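Local coordinates for Rho GTPase-activating protein 26 (Gallus gallus, PDB 1F7C) that activates the GTPase activity of RHOA and CDC42, the present chain being its helical RhoGAP (BH) domain, at residues 131-136 against 205-210; 115-120 against 138-143. One frame throughout, in Å; residues are numbered along the deposited sequence.

Contact 1 of 2, residues 131-136 against 205-210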
loop_
_atom_site.group_PDB
_atom_site.type_symbol
_atom_site.label_atom_id
_atom_site.label_comp_id
_atom_site.label_asym_id
_atom_site.label_seq_id
_atom_site.Cartn_x
_atom_site.Cartn_y
_atom_site.Cartn_z
ATOM N N GLU A 131 19.926 -8.227 -5.863
ATOM C CA GLU A 131 19.333 -8.138 -7.196
ATOM C C GLU A 131 18.423 -9.296 -7.575
ATOM O O GLU A 131 17.522 -9.139 -8.400
ATOM C CB GLU A 131 20.424 -8.006 -8.249
ATOM C CG GLU A 131 21.169 -6.700 -8.190
ATOM C CD GLU A 131 22.159 -6.570 -9.318
ATOM O OE1 GLU A 131 23.113 -7.380 -9.367
ATOM O OE2 GLU A 131 21.978 -5.664 -10.164
ATOM N N SER A 132 18.668 -10.466 -6.999
ATOM C CA SER A 132 17.828 -11.617 -7.290
ATOM C C SER A 132 16.457 -11.379 -6.665
ATOM O O SER A 132 15.446 -11.890 -7.143
ATOM C CB SER A 132 18.457 -12.891 -6.720
ATOM O OG SER A 132 19.670 -13.195 -7.385
ATOM N N ARG A 133 16.437 -10.584 -5.599
ATOM C CA ARG A 133 15.206 -10.256 -4.897
ATOM C C ARG A 133 14.259 -9.406 -5.732
ATOM O O ARG A 133 13.053 -9.647 -5.755
ATOM C CB ARG A 133 15.520 -9.531 -3.587
ATOM C CG ARG A 133 15.647 -10.471 -2.415
ATOM C CD ARG A 133 15.874 -9.745 -1.113
ATOM N NE ARG A 133 17.179 -9.105 -1.081
ATOM C CZ ARG A 133 17.805 -8.754 0.038
ATOM N NH1 ARG A 133 17.238 -8.988 1.216
ATOM N NH2 ARG A 133 18.997 -8.173 -0.025
ATOM N N VAL A 134 14.806 -8.413 -6.418
ATOM C CA VAL A 134 13.987 -7.543 -7.244
ATOM C C VAL A 134 13.436 -8.286 -8.464
ATOM O O VAL A 134 12.263 -8.127 -8.811
ATOM C CB VAL A 134 14.790 -6.302 -7.679
ATOM C CG1 VAL A 134 13.952 -5.405 -8.567
ATOM C CG2 VAL A 134 15.225 -5.541 -6.449
ATOM N N SER A 135 14.271 -9.113 -9.091
ATOM C CA SER A 135 13.877 -9.880 -10.274
ATOM C C SER A 135 12.697 -10.805 -10.003
ATOM O O SER A 135 11.718 -10.799 -10.742
ATOM C CB SER A 135 15.055 -10.716 -10.769
ATOM O OG SER A 135 16.257 -9.987 -10.647
ATOM N N GLU A 136 12.804 -11.610 -8.949
ATOM C CA GLU A 136 11.734 -12.542 -8.581
ATOM C C GLU A 136 10.437 -11.828 -8.239
ATOM O O GLU A 136 9.361 -12.243 -8.667
ATOM C CB GLU A 136 12.158 -13.412 -7.390
ATOM C CG GLU A 136 12.868 -14.695 -7.800
ATOM C CD GLU A 136 11.965 -15.639 -8.589
ATOM O OE1 GLU A 136 12.491 -16.625 -9.151
ATOM O OE2 GLU A 136 10.734 -15.407 -8.641
ATOM N N ILE A 205 7.414 -4.861 0.869
ATOM C CA ILE A 205 6.865 -3.541 0.607
ATOM C C ILE A 205 8.001 -2.553 0.293
ATOM O O ILE A 205 7.885 -1.739 -0.626
ATOM C CB ILE A 205 6.045 -3.034 1.803
ATOM C CG1 ILE A 205 4.965 -4.067 2.165
ATOM C CG2 ILE A 205 5.434 -1.676 1.478
ATOM C CD1 ILE A 205 4.080 -4.520 1.011
ATOM N N GLU A 206 9.096 -2.645 1.047
ATOM C CA GLU A 206 10.243 -1.777 0.844
ATOM C C GLU A 206 10.785 -1.909 -0.565
ATOM O O GLU A 206 11.064 -0.909 -1.224
ATOM C CB GLU A 206 11.351 -2.108 1.833
ATOM C CG GLU A 206 11.081 -1.673 3.258
ATOM C CD GLU A 206 12.259 -1.973 4.151
ATOM O OE1 GLU A 206 13.380 -2.103 3.609
ATOM O OE2 GLU A 206 12.078 -2.068 5.382
ATOM N N ILE A 207 10.943 -3.143 -1.025
ATOM C CA ILE A 207 11.448 -3.385 -2.365
ATOM C C ILE A 207 10.510 -2.798 -3.420
ATOM O O ILE A 207 10.955 -2.220 -4.400
ATOM C CB ILE A 207 11.626 -4.893 -2.624
ATOM C CG1 ILE A 207 12.758 -5.435 -1.746
ATOM C CG2 ILE A 207 11.942 -5.138 -4.092
ATOM C CD1 ILE A 207 12.828 -6.960 -1.675
ATOM N N LEU A 208 9.209 -2.937 -3.206
ATOM C CA LEU A 208 8.230 -2.416 -4.151
ATOM C C LEU A 208 8.214 -0.897 -4.214
ATOM O O LEU A 208 7.933 -0.326 -5.268
ATOM C CB LEU A 208 6.832 -2.929 -3.810
ATOM C CG LEU A 208 6.580 -4.412 -4.110
ATOM C CD1 LEU A 208 5.153 -4.768 -3.735
ATOM C CD2 LEU A 208 6.823 -4.692 -5.582
ATOM N N ILE A 209 8.498 -0.243 -3.090
ATOM C CA ILE A 209 8.528 1.218 -3.041
ATOM C C ILE A 209 9.792 1.733 -3.748
ATOM O O ILE A 209 9.725 2.629 -4.588
ATOM C CB ILE A 209 8.520 1.741 -1.576
ATOM C CG1 ILE A 209 7.179 1.414 -0.913
ATOM C CG2 ILE A 209 8.781 3.255 -1.542
ATOM C CD1 ILE A 209 7.140 1.720 0.576
ATOM N N GLU A 210 10.933 1.134 -3.432
ATOM C CA GLU A 210 12.189 1.557 -4.024
ATOM C C GLU A 210 12.433 1.216 -5.489
ATOM O O GLU A 210 13.280 1.833 -6.122
ATOM C CB GLU A 210 13.352 1.053 -3.171
ATOM C CG GLU A 210 13.571 1.904 -1.930
ATOM C CD GLU A 210 14.724 1.422 -1.076
ATOM O OE1 GLU A 210 15.823 1.218 -1.633
ATOM O OE2 GLU A 210 14.534 1.253 0.149
#
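The guanidinium of Arg133, the one flat group among the residues that meet here, lays neither a face nor an edge on Ile207: even NE, its nearest atom, stays 4.9 Å from Ile207 CD1. What touches is the aliphatic stem behind it. CB and CD of Arg133 both lie 4.2 Å from CD1 of Ile207, so the methyl end of the isoleucine sits against the stem, and the two side chains cross at about a right angle. The arginine chain bends at chi3 (-68°) and its charged end runs on past the methyl, where NH1 makes a weak hydrogen bond to the backbone oxygen of Ala125.

Within residues 131-136, Ile207 meets two side chains, Arg133 and Val134. Its long branch goes to Arg133, while its short branch CG2 meets CG2 of Val134 at 4.1 Å. With CG1 of Val134 anti to the backbone N (chi1 179°), it is CG2, beside that nitrogen, that faces the isoleucine. The helices are close at this point, the CA atoms of Val134 and Ile207 being 6.9 Å apart. Ile137, one turn after Arg133, continues the apolar surface by touching both Ile207 and Leu208, and Asn211 reaches both the side chain of Val134 and the backbone oxygen of Ile207.

The example illustrates how an arginine can serve an apolar contact with its methylenes while its guanidinium makes a weak hydrogen bond outside the contact. The small buried area, 122 Å² between partly exposed residues, rests on nondirectional van der Waals and hydrophobic contact, with no polar bond between the segments to fix its geometry.

Contact 2 of 2, residues 115-120 against 138-143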
loop_
_atom_site.group_PDB
_atom_site.type_symbol
_atom_site.label_atom_id
_atom_site.label_comp_id
_atom_site.label_asym_id
_atom_site.label_seq_id
_atom_site.Cartn_x
_atom_site.Cartn_y
_atom_site.Cartn_z
ATOM N N TYR A 115 -3.379 -14.356 -1.108
ATOM C CA TYR A 115 -2.974 -15.510 -0.308
ATOM C C TYR A 115 -2.202 -16.499 -1.178
ATOM O O TYR A 115 -1.190 -17.061 -0.759
ATOM C CB TYR A 115 -4.216 -16.195 0.276
ATOM C CG TYR A 115 -4.779 -15.512 1.498
ATOM C CD1 TYR A 115 -6.144 -15.269 1.616
ATOM C CD2 TYR A 115 -3.947 -15.137 2.555
ATOM C CE1 TYR A 115 -6.673 -14.669 2.761
ATOM C CE2 TYR A 115 -4.462 -14.537 3.705
ATOM C CZ TYR A 115 -5.826 -14.307 3.801
ATOM O OH TYR A 115 -6.343 -13.726 4.944
ATOM N N GLN A 116 -2.686 -16.676 -2.402
ATOM C CA GLN A 116 -2.092 -17.578 -3.381
ATOM C C GLN A 116 -0.649 -17.253 -3.773
ATOM O O GLN A 116 0.083 -18.144 -4.202
ATOM C CB GLN A 116 -2.990 -17.615 -4.626
ATOM C CG GLN A 116 -2.408 -18.292 -5.863
ATOM C CD GLN A 116 -3.459 -18.509 -6.951
ATOM O OE1 GLN A 116 -4.189 -17.585 -7.332
ATOM N NE2 GLN A 116 -3.537 -19.737 -7.454
ATOM N N PHE A 117 -0.223 -15.998 -3.635
ATOM C CA PHE A 117 1.158 -15.648 -4.005
ATOM C C PHE A 117 2.045 -15.267 -2.820
ATOM O O PHE A 117 3.262 -15.203 -2.952
ATOM C CB PHE A 117 1.192 -14.488 -5.013
ATOM C CG PHE A 117 0.697 -14.841 -6.396
ATOM C CD1 PHE A 117 -0.657 -14.743 -6.716
ATOM C CD2 PHE A 117 1.597 -15.219 -7.398
ATOM C CE1 PHE A 117 -1.113 -15.009 -8.016
ATOM C CE2 PHE A 117 1.156 -15.491 -8.705
ATOM C CZ PHE A 117 -0.202 -15.383 -9.014
ATOM N N GLN A 118 1.435 -15.021 -1.666
ATOM C CA GLN A 118 2.181 -14.619 -0.473
ATOM C C GLN A 118 3.467 -15.385 -0.212
ATOM O O GLN A 118 4.540 -14.797 -0.150
ATOM C CB GLN A 118 1.280 -14.682 0.765
ATOM C CG GLN A 118 0.162 -13.637 0.761
ATOM C CD GLN A 118 -0.174 -13.122 2.155
ATOM O OE1 GLN A 118 -1.025 -12.246 2.317
ATOM N NE2 GLN A 118 0.499 -13.661 3.170
ATOM N N ARG A 119 3.365 -16.695 -0.056
ATOM C CA ARG A 119 4.538 -17.520 0.200
ATOM C C ARG A 119 5.661 -17.250 -0.790
ATOM O O ARG A 119 6.834 -17.237 -0.419
ATOM C CB ARG A 119 4.149 -18.998 0.155
ATOM C CG ARG A 119 3.289 -19.421 1.333
ATOM C CD ARG A 119 2.626 -20.762 1.081
ATOM N NE ARG A 119 2.127 -21.354 2.319
ATOM C CZ ARG A 119 1.420 -22.477 2.377
ATOM N NH1 ARG A 119 1.122 -23.133 1.261
ATOM N NH2 ARG A 119 1.025 -22.952 3.554
ATOM N N SER A 120 5.302 -17.038 -2.050
ATOM C CA SER A 120 6.301 -16.766 -3.082
ATOM C C SER A 120 6.991 -15.431 -2.821
ATOM O O SER A 120 8.210 -15.334 -2.899
ATOM C CB SER A 120 5.652 -16.750 -4.468
ATOM O OG SER A 120 5.110 -18.018 -4.793
ATOM N N HIS A 138 9.669 -8.839 -9.191
ATOM C CA HIS A 138 9.233 -8.197 -10.425
ATOM C C HIS A 138 8.377 -9.184 -11.224
ATOM O O HIS A 138 7.269 -8.865 -11.648
ATOM C CB HIS A 138 10.444 -7.770 -11.260
ATOM C CG HIS A 138 10.087 -7.040 -12.518
ATOM N ND1 HIS A 138 11.016 -6.724 -13.484
ATOM C CD2 HIS A 138 8.904 -6.547 -12.961
ATOM C CE1 HIS A 138 10.424 -6.068 -14.467
ATOM N NE2 HIS A 138 9.142 -5.947 -14.174
ATOM N N SER A 139 8.911 -10.382 -11.425
ATOM C CA SER A 139 8.206 -11.430 -12.144
ATOM C C SER A 139 6.895 -11.814 -11.447
ATOM O O SER A 139 5.876 -12.060 -12.102
ATOM C CB SER A 139 9.095 -12.662 -12.260
ATOM O OG SER A 139 8.331 -13.759 -12.715
ATOM N N LEU A 140 6.922 -11.869 -10.120
ATOM C CA LEU A 140 5.724 -12.214 -9.357
ATOM C C LEU A 140 4.629 -11.161 -9.493
ATOM O O LEU A 140 3.445 -11.491 -9.502
ATOM C CB LEU A 140 6.068 -12.410 -7.874
ATOM C CG LEU A 140 6.812 -13.711 -7.547
ATOM C CD1 LEU A 140 7.265 -13.694 -6.093
ATOM C CD2 LEU A 140 5.899 -14.906 -7.802
ATOM N N VAL A 141 5.015 -9.894 -9.593
ATOM C CA VAL A 141 4.030 -8.834 -9.727
ATOM C C VAL A 141 3.313 -8.917 -11.062
ATOM O O VAL A 141 2.117 -8.635 -11.148
ATOM C CB VAL A 141 4.671 -7.428 -9.593
ATOM C CG1 VAL A 141 3.659 -6.349 -9.991
ATOM C CG2 VAL A 141 5.152 -7.206 -8.158
ATOM N N HIS A 142 4.036 -9.300 -12.107
ATOM C CA HIS A 142 3.429 -9.389 -13.427
ATOM C C HIS A 142 2.556 -10.612 -13.642
ATOM O O HIS A 142 1.902 -10.741 -14.676
ATOM C CB HIS A 142 4.497 -9.282 -14.520
ATOM C CG HIS A 142 4.780 -7.871 -14.915
ATOM N ND1 HIS A 142 5.441 -6.987 -14.086
ATOM C CD2 HIS A 142 4.387 -7.153 -15.994
ATOM C CE1 HIS A 142 5.436 -5.787 -14.635
ATOM N NE2 HIS A 142 4.803 -5.859 -15.793
ATOM N N ARG A 143 2.534 -11.495 -12.651
ATOM C CA ARG A 143 1.712 -12.676 -12.730
ATOM C C ARG A 143 0.384 -12.478 -11.997
ATOM O O ARG A 143 -0.532 -13.287 -12.126
ATOM C CB ARG A 143 2.494 -13.876 -12.196
ATOM C CG ARG A 143 3.640 -14.241 -13.134
ATOM C CD ARG A 143 4.220 -15.597 -12.838
ATOM N NE ARG A 143 5.158 -15.575 -11.727
ATOM C CZ ARG A 143 5.567 -16.661 -11.081
ATOM N NH1 ARG A 143 5.112 -17.859 -11.434
ATOM N NH2 ARG A 143 6.442 -16.552 -10.092
#
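Leu140, Phe117 and Ser120 carry most of a contact inside a helical hairpin of the all-helical RhoGAP domain, where consecutive helices 115-125 and 130-141 run in roughly opposite directions. Leu140 is the buried member, and its forked end meets two partners one helical turn apart. Ser120 takes both methyls: its CB lies 3.8 Å from CD1 and 3.8 Å from CD2, and CD1 also rests 3.7 Å from the backbone O of Ser120. The serine thus contributes its CB and its main chain to an apolar meeting, a small residue letting a branched one come close to the neighbouring backbone.

Phe117 shares one of these methyls, CD2, with the serine. Its CG stands beside the backbone N and anti to the carbonyl carbon (chi1 -70°), which carries the ring across to helix 130-141. There CD2 of Leu140 approaches the ring edge, near its plane, 4.3 Å from Phe117 CD2. The far end of the ring reaches Arg143 and touches its stem and main chain: Phe117 CE2 is 4.1 Å from Arg143 CB, while Phe117 CZ lies 3.8 Å from Arg143 O.

Along the chain the segments come in the order 115-120, 131-136, 138-143, 205-210, so contacts 1 and 2 interlock in sequence, and both depend on helix 130-141. Contact 2 joins the C-terminal part of that helix to the helix before it, whereas contact 1 joins its N-terminal part to helix 198-210, far along the chain. Their centres are about 12 Å apart on the same side of the chain's centre, and they meet directly where Leu208 CD2 packs 4.0 Å from Val141 CG2. One helix therefore ties a local hairpin to a late part of the RhoGAP domain. Both contacts lie away from Arg60, the predicted arginine finger, and belong to the helical framework.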